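Local coordinates for Lmaj004144AAA protein (PDB 1Y63) that probably transfers phosphate between nucleoside triphosphates and monophosphates as an adenylate kinase of the AK6 subfamily, and probably also hydrolyses ATP during ribosome maturation, at residues P19-T24 against L107-E112; F75-M80 against P97-H102; V113-L118 against E130-E135. All blocks are in the same frame, centred on the assembly; numbering follows the deposited sequence. Where two conformers were deposited one is given.

Contact 1 (P19-T24 against L107-E112). With MN (manganese (II) ion), chain B; ADP (adenosine-5'-diphosphate), chain Q.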
loop_
_atom_site.group_PDB
_atom_site.type_symbol
_atom_site.label_atom_id
_atom_site.label_comp_id
_atom_site.label_asym_id
_atom_site.label_seq_id
_atom_site.Cartn_x
_atom_site.Cartn_y
_atom_site.Cartn_z
ATOM N N PRO A 19 -4.286 6.110 -5.495
ATOM C CA PRO A 19 -4.755 7.076 -4.510
ATOM C C PRO A 19 -6.297 7.118 -4.449
ATOM O O PRO A 19 -6.974 7.164 -5.482
ATOM C CB PRO A 19 -4.172 8.391 -5.032
ATOM C CG PRO A 19 -2.897 7.973 -5.685
ATOM C CD PRO A 19 -3.244 6.695 -6.373
ATOM N N GLY A 20 -6.807 7.068 -3.229
ATOM C CA GLY A 20 -8.223 7.139 -2.936
ATOM C C GLY A 20 -8.898 5.772 -2.777
ATOM O O GLY A 20 -10.083 5.738 -2.407
ATOM N N THR A 21 -8.201 4.667 -3.050
ATOM C CA THR A 21 -8.787 3.329 -2.919
ATOM C C THR A 21 -8.986 2.808 -1.492
ATOM O O THR A 21 -9.696 1.814 -1.282
ATOM C CB THR A 21 -8.000 2.265 -3.735
ATOM O OG1 THR A 21 -6.608 2.303 -3.371
ATOM C CG2 THR A 21 -8.173 2.545 -5.224
ATOM N N GLY A 22 -8.328 3.444 -0.531
ATOM C CA GLY A 22 -8.508 3.112 0.883
ATOM C C GLY A 22 -7.332 2.532 1.606
ATOM O O GLY A 22 -7.521 1.884 2.642
ATOM N N LYS A 23 -6.123 2.738 1.080
ATOM C CA LYS A 23 -4.909 2.093 1.643
ATOM C C LYS A 23 -4.648 2.470 3.081
ATOM O O LYS A 23 -4.463 1.615 3.945
ATOM C CB LYS A 23 -3.683 2.414 0.792
ATOM C CG LYS A 23 -3.756 2.027 -0.659
ATOM C CD LYS A 23 -2.509 2.459 -1.393
ATOM C CE LYS A 23 -2.328 3.946 -1.466
ATOM N NZ LYS A 23 -3.426 4.588 -2.270
ATOM N N THR A 24 -4.642 3.773 3.350
ATOM C CA THR A 24 -4.340 4.256 4.688
ATOM C C THR A 24 -5.417 3.836 5.670
ATOM O O THR A 24 -5.104 3.392 6.806
ATOM C CB THR A 24 -4.128 5.783 4.667
ATOM O OG1 THR A 24 -3.031 6.092 3.795
ATOM C CG2 THR A 24 -3.832 6.298 6.099
ATOM N N LEU A 107 -5.919 -2.797 -3.637
ATOM C CA LEU A 107 -7.272 -2.303 -3.497
ATOM C C LEU A 107 -7.765 -1.684 -4.797
ATOM O O LEU A 107 -7.032 -0.975 -5.468
ATOM C CB LEU A 107 -7.366 -1.272 -2.372
ATOM C CG LEU A 107 -6.839 -1.717 -0.996
ATOM C CD1 LEU A 107 -7.015 -0.623 0.051
ATOM C CD2 LEU A 107 -7.525 -2.967 -0.607
ATOM N N HIS A 108 -9.018 -2.000 -5.123
ATOM C CA HIS A 108 -9.751 -1.381 -6.218
ATOM C C HIS A 108 -10.980 -0.675 -5.708
ATOM O O HIS A 108 -11.523 -1.037 -4.662
ATOM C CB HIS A 108 -10.161 -2.446 -7.229
ATOM C CG HIS A 108 -9.042 -2.880 -8.120
ATOM N ND1 HIS A 108 -8.427 -2.014 -9.001
ATOM C CD2 HIS A 108 -8.451 -4.080 -8.296
ATOM C CE1 HIS A 108 -7.500 -2.671 -9.679
ATOM N NE2 HIS A 108 -7.506 -3.929 -9.282
ATOM N N THR A 109 -11.445 0.323 -6.452
ATOM C CA THR A 109 -12.643 1.057 -6.073
ATOM C C THR A 109 -13.389 1.404 -7.364
ATOM O O THR A 109 -12.752 1.776 -8.367
ATOM C CB THR A 109 -12.256 2.336 -5.282
ATOM O OG1 THR A 109 -11.488 1.979 -4.114
ATOM C CG2 THR A 109 -13.437 3.113 -4.808
ATOM N N SER A 110 -14.710 1.252 -7.359
ATOM C CA SER A 110 -15.521 1.605 -8.519
ATOM C C SER A 110 -15.312 3.061 -8.872
ATOM O O SER A 110 -15.050 3.875 -8.013
ATOM C CB SER A 110 -17.001 1.337 -8.228
ATOM O OG SER A 110 -17.210 -0.040 -7.921
ATOM N N THR A 111 -15.457 3.402 -10.147
ATOM C CA THR A 111 -15.118 4.761 -10.574
ATOM C C THR A 111 -15.975 5.824 -9.867
ATOM O O THR A 111 -15.455 6.865 -9.423
ATOM C CB THR A 111 -15.146 4.903 -12.124
ATOM O OG1 THR A 111 -15.195 6.290 -12.482
ATOM C CG2 THR A 111 -16.315 4.247 -12.672
ATOM N N GLU A 112 -17.272 5.579 -9.718
ATOM C CA GLU A 112 -18.138 6.529 -9.016
ATOM C C GLU A 112 -17.723 6.792 -7.568
ATOM O O GLU A 112 -17.707 7.943 -7.095
ATOM C CB GLU A 112 -19.599 6.063 -9.028
ATOM C CG GLU A 112 -20.282 6.213 -10.357
ATOM C CD GLU A 112 -21.475 5.285 -10.494
ATOM O OE1 GLU A 112 -22.285 5.208 -9.547
ATOM O OE2 GLU A 112 -21.597 4.627 -11.549
HETATM MN MN MN B . -3.158 7.279 2.030
HETATM P PB ADP Q . -5.668 6.156 0.153
HETATM O O1B ADP Q . -5.434 7.383 -0.707
HETATM O O2B ADP Q . -5.668 4.906 -0.701
HETATM O O3B ADP Q . -4.764 6.070 1.379
HETATM P PA ADP Q . -7.735 6.616 2.142
HETATM O O1A ADP Q . -7.544 5.487 3.133
HETATM O O2A ADP Q . -7.126 7.962 2.530
HETATM O O3A ADP Q . -7.214 6.212 0.695
HETATM O "O5'" ADP Q . -9.297 6.814 1.841
HETATM C "C5'" ADP Q . -9.791 8.120 1.582
HETATM C "C4'" ADP Q . -11.183 8.156 2.166
HETATM O "O4'" ADP Q . -11.981 7.145 1.558
HETATM C "C3'" ADP Q . -11.239 7.849 3.653
HETATM O "O3'" ADP Q . -10.934 8.971 4.476
HETATM C "C2'" ADP Q . -12.661 7.385 3.805
HETATM O "O2'" ADP Q . -13.554 8.493 3.761
HETATM C "C1'" ADP Q . -12.894 6.629 2.524
HETATM N N9 ADP Q . -12.698 5.169 2.552
HETATM C C8 ADP Q . -11.538 4.436 2.477
HETATM N N7 ADP Q . -11.803 3.111 2.459
HETATM C C5 ADP Q . -13.175 2.992 2.501
HETATM C C6 ADP Q . -14.091 1.864 2.501
HETATM N N6 ADP Q . -13.624 0.602 2.429
HETATM N N1 ADP Q . -15.408 2.158 2.553
HETATM C C2 ADP Q . -15.848 3.443 2.606
HETATM N N3 ADP Q . -15.084 4.551 2.608
HETATM C C4 ADP Q . -13.737 4.349 2.562
HETATM O O HOH W 1 -1.541 8.623 2.715
HETATM O O HOH W 2 -1.676 5.966 1.209
HETATM O O HOH W 3 -3.254 8.472 0.133
HETATM O O HOH W 4 -4.576 8.641 3.029
#

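Contact 2 (F75-M80 against P97-H102). With MN (manganese (II) ion), chain F.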
loop_
_atom_site.group_PDB
_atom_site.type_symbol
_atom_site.label_atom_id
_atom_site.label_comp_id
_atom_site.label_asym_id
_atom_site.label_seq_id
_atom_site.Cartn_x
_atom_site.Cartn_y
_atom_site.Cartn_z
ATOM N N PHE A 75 16.233 3.831 4.210
ATOM C CA PHE A 75 15.519 4.306 5.390
ATOM C C PHE A 75 14.592 3.231 5.939
ATOM O O PHE A 75 14.522 3.006 7.166
ATOM C CB PHE A 75 14.738 5.581 5.039
ATOM C CG PHE A 75 14.112 6.251 6.222
ATOM C CD1 PHE A 75 12.859 5.837 6.678
ATOM C CD2 PHE A 75 14.755 7.308 6.853
ATOM C CE1 PHE A 75 12.276 6.460 7.794
ATOM C CE2 PHE A 75 14.160 7.950 7.972
ATOM C CZ PHE A 75 12.934 7.518 8.420
ATOM N N MET A 76 13.868 2.565 5.037
ATOM C CA MET A 76 12.892 1.550 5.442
ATOM C C MET A 76 13.508 0.217 5.876
ATOM O O MET A 76 12.965 -0.469 6.737
ATOM C CB MET A 76 11.887 1.310 4.313
ATOM C CG MET A 76 10.967 2.452 4.024
ATOM S SD MET A 76 9.882 2.097 2.645
ATOM C CE MET A 76 8.843 0.790 3.349
ATOM N N GLU A 77 14.652 -0.142 5.292
ATOM C CA GLU A 77 15.245 -1.445 5.528
ATOM C C GLU A 77 15.302 -1.864 7.000
ATOM O O GLU A 77 14.823 -2.935 7.334
ATOM C CB GLU A 77 16.621 -1.541 4.863
ATOM C CG GLU A 77 17.381 -2.836 5.172
ATOM C CD GLU A 77 16.860 -4.055 4.431
ATOM O OE1 GLU A 77 16.212 -3.911 3.365
ATOM O OE2 GLU A 77 17.168 -5.179 4.896
ATOM N N PRO A 78 15.917 -1.048 7.880
ATOM C CA PRO A 78 15.974 -1.492 9.282
ATOM C C PRO A 78 14.611 -1.711 9.931
ATOM O O PRO A 78 14.473 -2.644 10.738
ATOM C CB PRO A 78 16.752 -0.369 9.974
ATOM C CG PRO A 78 16.590 0.807 9.090
ATOM C CD PRO A 78 16.610 0.245 7.709
ATOM N N ILE A 79 13.613 -0.905 9.553
ATOM C CA ILE A 79 12.263 -1.099 10.081
ATOM C C ILE A 79 11.721 -2.444 9.591
ATOM O O ILE A 79 11.170 -3.240 10.345
ATOM C CB ILE A 79 11.330 0.020 9.668
ATOM C CG1 ILE A 79 11.902 1.384 10.092
ATOM C CG2 ILE A 79 9.975 -0.169 10.303
ATOM C CD1 ILE A 79 11.314 2.562 9.314
ATOM N N MET A 80 11.905 -2.710 8.308
ATOM C CA MET A 80 11.260 -3.861 7.697
ATOM C C MET A 80 11.784 -5.190 8.199
ATOM O O MET A 80 11.069 -6.176 8.176
ATOM C CB MET A 80 11.362 -3.777 6.174
ATOM C CG MET A 80 10.630 -2.565 5.622
ATOM S SD MET A 80 8.858 -2.490 6.070
ATOM C CE MET A 80 8.261 -4.002 5.329
ATOM N N PRO A 97 11.849 -4.530 -2.338
ATOM C CA PRO A 97 12.332 -5.893 -2.512
ATOM C C PRO A 97 11.289 -6.909 -2.084
ATOM O O PRO A 97 10.664 -6.766 -1.039
ATOM C CB PRO A 97 13.558 -5.962 -1.615
ATOM C CG PRO A 97 13.420 -4.922 -0.662
ATOM C CD PRO A 97 12.544 -3.846 -1.243
ATOM N N GLU A 98 11.145 -7.971 -2.869
ATOM C CA GLU A 98 10.265 -9.068 -2.534
ATOM C C GLU A 98 10.619 -9.704 -1.201
ATOM O O GLU A 98 9.746 -10.215 -0.526
ATOM C CB GLU A 98 10.256 -10.120 -3.636
ATOM C CG GLU A 98 9.596 -9.710 -4.903
ATOM C CD GLU A 98 9.544 -10.861 -5.896
ATOM O OE1 GLU A 98 8.895 -11.876 -5.579
ATOM O OE2 GLU A 98 10.179 -10.755 -6.974
ATOM N N ARG A 99 11.884 -9.639 -0.804
ATOM C CA ARG A 99 12.335 -10.137 0.481
ATOM C C ARG A 99 11.501 -9.623 1.669
ATOM O O ARG A 99 11.346 -10.335 2.684
ATOM C CB ARG A 99 13.807 -9.719 0.662
ATOM C CG ARG A 99 14.417 -10.024 2.009
ATOM C CD ARG A 99 15.904 -9.838 1.993
ATOM N NE ARG A 99 16.279 -8.523 1.503
ATOM C CZ ARG A 99 16.336 -7.425 2.249
ATOM N NH1 ARG A 99 16.057 -7.471 3.550
ATOM N NH2 ARG A 99 16.645 -6.269 1.693
ATOM N N TRP A 100 11.029 -8.386 1.570
ATOM C CA TRP A 100 10.345 -7.741 2.708
ATOM C C TRP A 100 8.970 -8.293 2.979
ATOM O O TRP A 100 8.553 -8.333 4.135
ATOM C CB TRP A 100 10.194 -6.257 2.461
ATOM C CG TRP A 100 11.436 -5.422 2.591
ATOM C CD1 TRP A 100 12.674 -5.815 2.993
ATOM C CD2 TRP A 100 11.524 -4.027 2.316
ATOM N NE1 TRP A 100 13.532 -4.743 2.995
ATOM C CE2 TRP A 100 12.846 -3.631 2.589
ATOM C CE3 TRP A 100 10.595 -3.062 1.896
ATOM C CZ2 TRP A 100 13.269 -2.328 2.427
ATOM C CZ3 TRP A 100 11.018 -1.768 1.748
ATOM C CH2 TRP A 100 12.327 -1.412 1.996
ATOM N N PHE A 101 8.238 -8.705 1.937
ATOM C CA PHE A 101 6.784 -8.874 2.064
ATOM C C PHE A 101 6.281 -10.307 2.002
ATOM O O PHE A 101 6.713 -11.106 1.155
ATOM C CB PHE A 101 6.038 -8.010 1.031
ATOM C CG PHE A 101 6.171 -6.533 1.299
ATOM C CD1 PHE A 101 5.644 -6.000 2.463
ATOM C CD2 PHE A 101 6.854 -5.705 0.449
ATOM C CE1 PHE A 101 5.768 -4.685 2.760
ATOM C CE2 PHE A 101 6.984 -4.356 0.742
ATOM C CZ PHE A 101 6.413 -3.847 1.888
ATOM N N HIS A 102 5.334 -10.602 2.894
ATOM C CA HIS A 102 4.667 -11.904 2.927
ATOM C C HIS A 102 3.291 -11.900 2.315
ATOM O O HIS A 102 2.742 -12.961 2.088
ATOM C CB HIS A 102 4.598 -12.408 4.355
ATOM C CG HIS A 102 5.915 -12.363 5.027
ATOM N ND1 HIS A 102 6.281 -11.342 5.874
ATOM C CD2 HIS A 102 7.007 -13.148 4.878
ATOM C CE1 HIS A 102 7.528 -11.535 6.268
ATOM N NE2 HIS A 102 7.995 -12.621 5.671
HETATM MN MN MN F . 10.052 -9.187 -8.659
HETATM O O HOH W 5 10.634 -8.225 -8.039
#

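Contact 3 (V113-L118 against E130-E135). With ADP (adenosine-5'-diphosphate), chain Q.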
loop_
_atom_site.group_PDB
_atom_site.type_symbol
_atom_site.label_atom_id
_atom_site.label_comp_id
_atom_site.label_asym_id
_atom_site.label_seq_id
_atom_site.Cartn_x
_atom_site.Cartn_y
_atom_site.Cartn_z
ATOM N N VAL A 113 -17.374 5.724 -6.862
ATOM C CA VAL A 113 -16.964 5.839 -5.455
ATOM C C VAL A 113 -15.626 6.553 -5.372
ATOM O O VAL A 113 -15.433 7.420 -4.542
ATOM C CB VAL A 113 -16.938 4.446 -4.779
ATOM C CG1 VAL A 113 -16.390 4.510 -3.356
ATOM C CG2 VAL A 113 -18.342 3.857 -4.747
ATOM N N LEU A 114 -14.703 6.188 -6.257
ATOM C CA LEU A 114 -13.365 6.785 -6.251
ATOM C C LEU A 114 -13.401 8.272 -6.539
ATOM O O LEU A 114 -12.728 9.083 -5.882
ATOM C CB LEU A 114 -12.472 6.068 -7.249
ATOM C CG LEU A 114 -11.010 6.495 -7.230
ATOM C CD1 LEU A 114 -10.413 6.198 -5.863
ATOM C CD2 LEU A 114 -10.195 5.784 -8.317
ATOM N N PHE A 115 -14.167 8.639 -7.551
ATOM C CA PHE A 115 -14.299 10.058 -7.907
ATOM C C PHE A 115 -14.756 10.892 -6.709
ATOM O O PHE A 115 -14.247 11.991 -6.465
ATOM C CB PHE A 115 -15.272 10.186 -9.070
ATOM C CG PHE A 115 -15.319 11.565 -9.681
ATOM C CD1 PHE A 115 -14.435 11.936 -10.690
ATOM C CD2 PHE A 115 -16.250 12.497 -9.232
ATOM C CE1 PHE A 115 -14.494 13.205 -11.251
ATOM C CE2 PHE A 115 -16.318 13.767 -9.795
ATOM C CZ PHE A 115 -15.423 14.120 -10.798
ATOM N N GLU A 116 -15.725 10.372 -5.962
ATOM C CA GLU A 116 -16.247 11.102 -4.808
ATOM C C GLU A 116 -15.208 11.227 -3.705
ATOM O O GLU A 116 -15.040 12.284 -3.104
ATOM C CB GLU A 116 -17.539 10.438 -4.319
ATOM C CG GLU A 116 -18.674 10.541 -5.322
ATOM C CD GLU A 116 -19.880 9.650 -5.000
ATOM O OE1 GLU A 116 -19.759 8.723 -4.167
ATOM O OE2 GLU A 116 -20.955 9.879 -5.603
ATOM N N ARG A 117 -14.481 10.142 -3.439
ATOM C CA ARG A 117 -13.425 10.182 -2.442
ATOM C C ARG A 117 -12.359 11.208 -2.781
ATOM O O ARG A 117 -11.872 11.930 -1.927
ATOM C CB ARG A 117 -12.769 8.812 -2.319
ATOM C CG ARG A 117 -13.643 7.775 -1.695
ATOM C CD ARG A 117 -12.914 6.463 -1.611
ATOM N NE ARG A 117 -13.789 5.385 -1.106
ATOM C CZ ARG A 117 -13.397 4.115 -1.007
ATOM N NH1 ARG A 117 -12.169 3.746 -1.381
ATOM N NH2 ARG A 117 -14.250 3.190 -0.607
ATOM N N LEU A 118 -11.952 11.237 -4.042
ATOM C CA LEU A 118 -10.922 12.155 -4.475
ATOM C C LEU A 118 -11.385 13.617 -4.416
ATOM O O LEU A 118 -10.582 14.510 -4.166
ATOM C CB LEU A 118 -10.416 11.749 -5.867
ATOM C CG LEU A 118 -9.662 10.414 -5.940
ATOM C CD1 LEU A 118 -9.449 10.041 -7.416
ATOM C CD2 LEU A 118 -8.354 10.468 -5.158
ATOM N N GLU A 130 -6.269 12.172 -13.439
ATOM C CA GLU A 130 -5.105 11.295 -13.578
ATOM C C GLU A 130 -5.245 10.021 -12.749
ATOM O O GLU A 130 -4.956 8.906 -13.224
ATOM C CB GLU A 130 -3.844 12.031 -13.162
ATOM C CG GLU A 130 -3.337 13.031 -14.156
ATOM C CD GLU A 130 -2.338 13.984 -13.544
ATOM O OE1 GLU A 130 -1.509 13.524 -12.732
ATOM O OE2 GLU A 130 -2.386 15.188 -13.868
ATOM N N ASN A 131 -5.714 10.171 -11.518
ATOM C CA ASN A 131 -5.914 9.014 -10.668
ATOM C C ASN A 131 -7.071 8.152 -11.138
ATOM O O ASN A 131 -6.997 6.943 -11.093
ATOM C CB ASN A 131 -6.096 9.421 -9.212
ATOM C CG ASN A 131 -4.813 9.896 -8.567
ATOM O OD1 ASN A 131 -3.744 9.308 -8.771
ATOM N ND2 ASN A 131 -4.932 10.894 -7.711
ATOM N N MET A 132 -8.145 8.762 -11.628
ATOM C CA MET A 132 -9.248 7.980 -12.162
ATOM C C MET A 132 -8.807 7.133 -13.354
ATOM O O MET A 132 -9.219 5.979 -13.485
ATOM C CB MET A 132 -10.368 8.922 -12.618
ATOM C CG MET A 132 -11.012 9.722 -11.497
ATOM S SD MET A 132 -11.922 8.672 -10.357
ATOM C CE MET A 132 -13.204 8.076 -11.405
ATOM N N GLU A 133 -7.991 7.722 -14.230
ATOM C CA GLU A 133 -7.491 7.004 -15.398
ATOM C C GLU A 133 -6.558 5.872 -14.941
ATOM O O GLU A 133 -6.624 4.767 -15.479
ATOM C CB GLU A 133 -6.772 7.990 -16.328
ATOM C CG GLU A 133 -6.161 7.375 -17.579
ATOM C CD GLU A 133 -7.159 6.752 -18.513
ATOM O OE1 GLU A 133 -8.391 6.800 -18.255
ATOM O OE2 GLU A 133 -6.692 6.214 -19.534
ATOM N N ALA A 134 -5.726 6.138 -13.940
ATOM C CA ALA A 134 -4.798 5.089 -13.431
ATOM C C ALA A 134 -5.572 3.882 -12.903
ATOM O O ALA A 134 -5.168 2.729 -13.096
ATOM C CB ALA A 134 -3.894 5.639 -12.377
ATOM N N GLU A 135 -6.702 4.133 -12.255
ATOM C CA GLU A 135 -7.525 3.043 -11.739
ATOM C C GLU A 135 -8.171 2.254 -12.868
ATOM O O GLU A 135 -8.146 1.025 -12.873
ATOM C CB GLU A 135 -8.548 3.578 -10.740
ATOM C CG GLU A 135 -9.514 2.546 -10.156
ATOM C CD GLU A 135 -8.873 1.503 -9.255
ATOM O OE1 GLU A 135 -7.696 1.673 -8.856
ATOM O OE2 GLU A 135 -9.571 0.482 -8.956
HETATM P PB ADP Q . -5.668 6.156 0.153
HETATM O O1B ADP Q . -5.434 7.383 -0.707
HETATM O O2B ADP Q . -5.668 4.906 -0.701
HETATM O O3B ADP Q . -4.764 6.070 1.379
HETATM P PA ADP Q . -7.735 6.616 2.142
HETATM O O1A ADP Q . -7.544 5.487 3.133
HETATM O O2A ADP Q . -7.126 7.962 2.530
HETATM O O3A ADP Q . -7.214 6.212 0.695
HETATM O "O5'" ADP Q . -9.297 6.814 1.841
HETATM C "C5'" ADP Q . -9.791 8.120 1.582
HETATM C "C4'" ADP Q . -11.183 8.156 2.166
HETATM O "O4'" ADP Q . -11.981 7.145 1.558
HETATM C "C3'" ADP Q . -11.239 7.849 3.653
HETATM O "O3'" ADP Q . -10.934 8.971 4.476
HETATM C "C2'" ADP Q . -12.661 7.385 3.805
HETATM O "O2'" ADP Q . -13.554 8.493 3.761
HETATM C "C1'" ADP Q . -12.894 6.629 2.524
HETATM N N9 ADP Q . -12.698 5.169 2.552
HETATM C C8 ADP Q . -11.538 4.436 2.477
HETATM N N7 ADP Q . -11.803 3.111 2.459
HETATM C C5 ADP Q . -13.175 2.992 2.501
HETATM C C6 ADP Q . -14.091 1.864 2.501
HETATM N N6 ADP Q . -13.624 0.602 2.429
HETATM N N1 ADP Q . -15.408 2.158 2.553
HETATM C C2 ADP Q . -15.848 3.443 2.606
HETATM N N3 ADP Q . -15.084 4.551 2.608
HETATM C C4 ADP Q . -13.737 4.349 2.562
#

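Contact 1 (P19-T24 against L107-E112)
Thr21 of the P-loop (Walker A motif) rests on Leu107 and Thr109, where strand 103-108 ends and the chain turns toward helix 111-120. The side chains of Thr21 and Leu107 cross obliquely. Thr21 OG1 and CB both face Leu107 CB, and Thr21 CG2 lies 3.7 Å from Leu107 O. Thr109 comes in beside them. Its OG1 is anti to its own carbonyl carbon (chi1 -58°), which brings it to 3.2 Å from Thr21 CA. The angle to Thr21 O is too poor for a hydrogen bond, and that carbonyl is taken by Asn158 ND2. Thr21 OG1 also turns back into its own loop, to Thr18 O. Leu107 reaches the start of helix 23-33 with CD1, 3.5 Å from Gly22 C.

The contact is buried. Its strand side mixes Leu107 carbons with Leu107 O and Thr109 OG1. The loop also wraps the ADP phosphates. Gly20 and Gly22 have positive phi angles that call for glycine. Backbone N-H groups of Gly20, Gly22, Lys23 and Thr24 point at the beta-phosphate. Lys23 bends at its last two torsions, so NZ curls back to ADP O2B. Lys23 N and Gly22 N bind the same oxygen, and the positive lysine would be expected to offset phosphate charge. The NZ is steadied by Gly17 O. The manganese ion beside the beta-phosphate has six ligands, four of them waters. The other two are Thr24 OG1 and ADP O3B, each 2.1 Å from the metal.

Contact 2 (F75-M80 against P97-H102)
The polar contact of Glu77 with Trp100 is through one carboxylate oxygen, OE1. Trp100 NE1 gives a hydrogen bond to Glu77 OE1 at 2.8 Å, with the acceptor close to the indole plane. Arg99 grips the same carboxylate end-on. Its NH1 bonds Glu77 OE2 at 2.9 Å, on the syn lone pair, and its NH2 bonds Glu77 OE1, also at 2.9 Å. The carboxylate and guanidinium planes stand 45° apart, so the salt bridge is twisted. Arg99 NH2 and Trp100 NE1 reach OE1 from opposite faces of the carboxylate. Three N-H bonds therefore fix its rotation, and the arginine would be expected to favour the ionised form of Glu77.

The indole is sandwiched. Met80 CG sits over one face, 3.7 Å from the centroid of the six-membered ring of Trp100 and 11° off the normal, a CH-pi contact. Pro97 CG covers the other face. Met80 SD stands farther off above the face that CG touches, in a Met-aromatic contact. The bends of Met80 at chi2 and chi3 carry CE on to Phe101, 3.6 Å from its CE1. Met76 CB reaches Trp100 CH2 at 3.6 Å, and its sulfur makes an oblique Met-aromatic contact with the ring.

The second shell holds these groups. Arg99 NH1 also bonds Glu6 O. Asn12 ND2 bonds both Met80 O and Trp100 O, tying helix end to loop. Glu98, next to Arg99, takes no part and binds a manganese ion through OE2. The contact joins the C-terminal end of helix 66-80 to the loop between strands 85-89 and 103-108. Met76 and Met80 pack on Leu40 and Val88 of strands 37-41 and 85-89, and Phe101 lies on Leu14 of strand 12-16.

Contact 3 (V113-L118 against E130-E135)
Met132 lays its sulfur against helix 111-120, with SD 3.6 Å from Phe115 N and 3.9 Å from Leu114 CG. Bends at chi2 and chi3 (-67° and -65°) fold the chain back so that the thioether lies between the two helices. They form an antiparallel helical hairpin whose turn lies in the predicted LID (residues 120-130), at 152° and with the axes of the short segments 10.3 Å apart.

The inner side is close-packed. Leu114 CD2 lies 3.7 Å from Glu135 CB and touches its CG as well. Leu118 CD1 meets Asn131 CB at 3.9 Å, and both leucines slide past Met132 in the opposite direction. The carboxylate of Glu135 continues inward to Thr18 OG1, His108 ND1 and Thr109 N.

The outer side is looser. Phe115 is exposed and touches Met132 mainly through N, CA, CB and ring atom CD1. Met132 CE sits near the ring plane, 3.8 Å from Phe115 CB, and SD makes an edge-on Met-aromatic contact, 5.4 Å from the ring centroid.

On another side of helix 111-120, Arg117 spreads its guanidinium over the adenine, with NH2 3.3 Å from ADP C5. Its nitrogens are held by Gly20 O and Asn158 O. Glu135 ties helix 125-136 to the P-loop and the end of strand 103-108. Between the segments the hold is mainly apolar and dispersive, so it sets no directional bond.

Overall arrangement
The chain enters through strand 12-16 and the P-loop, the first half of contact 1. It then runs through helix 66-80, where contact 2 begins. Contact 2 closes a short loop around strand 85-89, and this loop falls within the longer one that contact 1 closes at 107-112. Contact 3 follows in series as a helical hairpin, and no contacts cross. Contacts 1 and 3 share helix 111-120 and the ADP, with centres about 7 Å apart. Side chains of contact 3 reach back to contact 1 at both His108 and Gly20. Contact 2 lies beyond the chain's centre, its centre about 24 Å from that of contact 1, packed against the same parallel sheet.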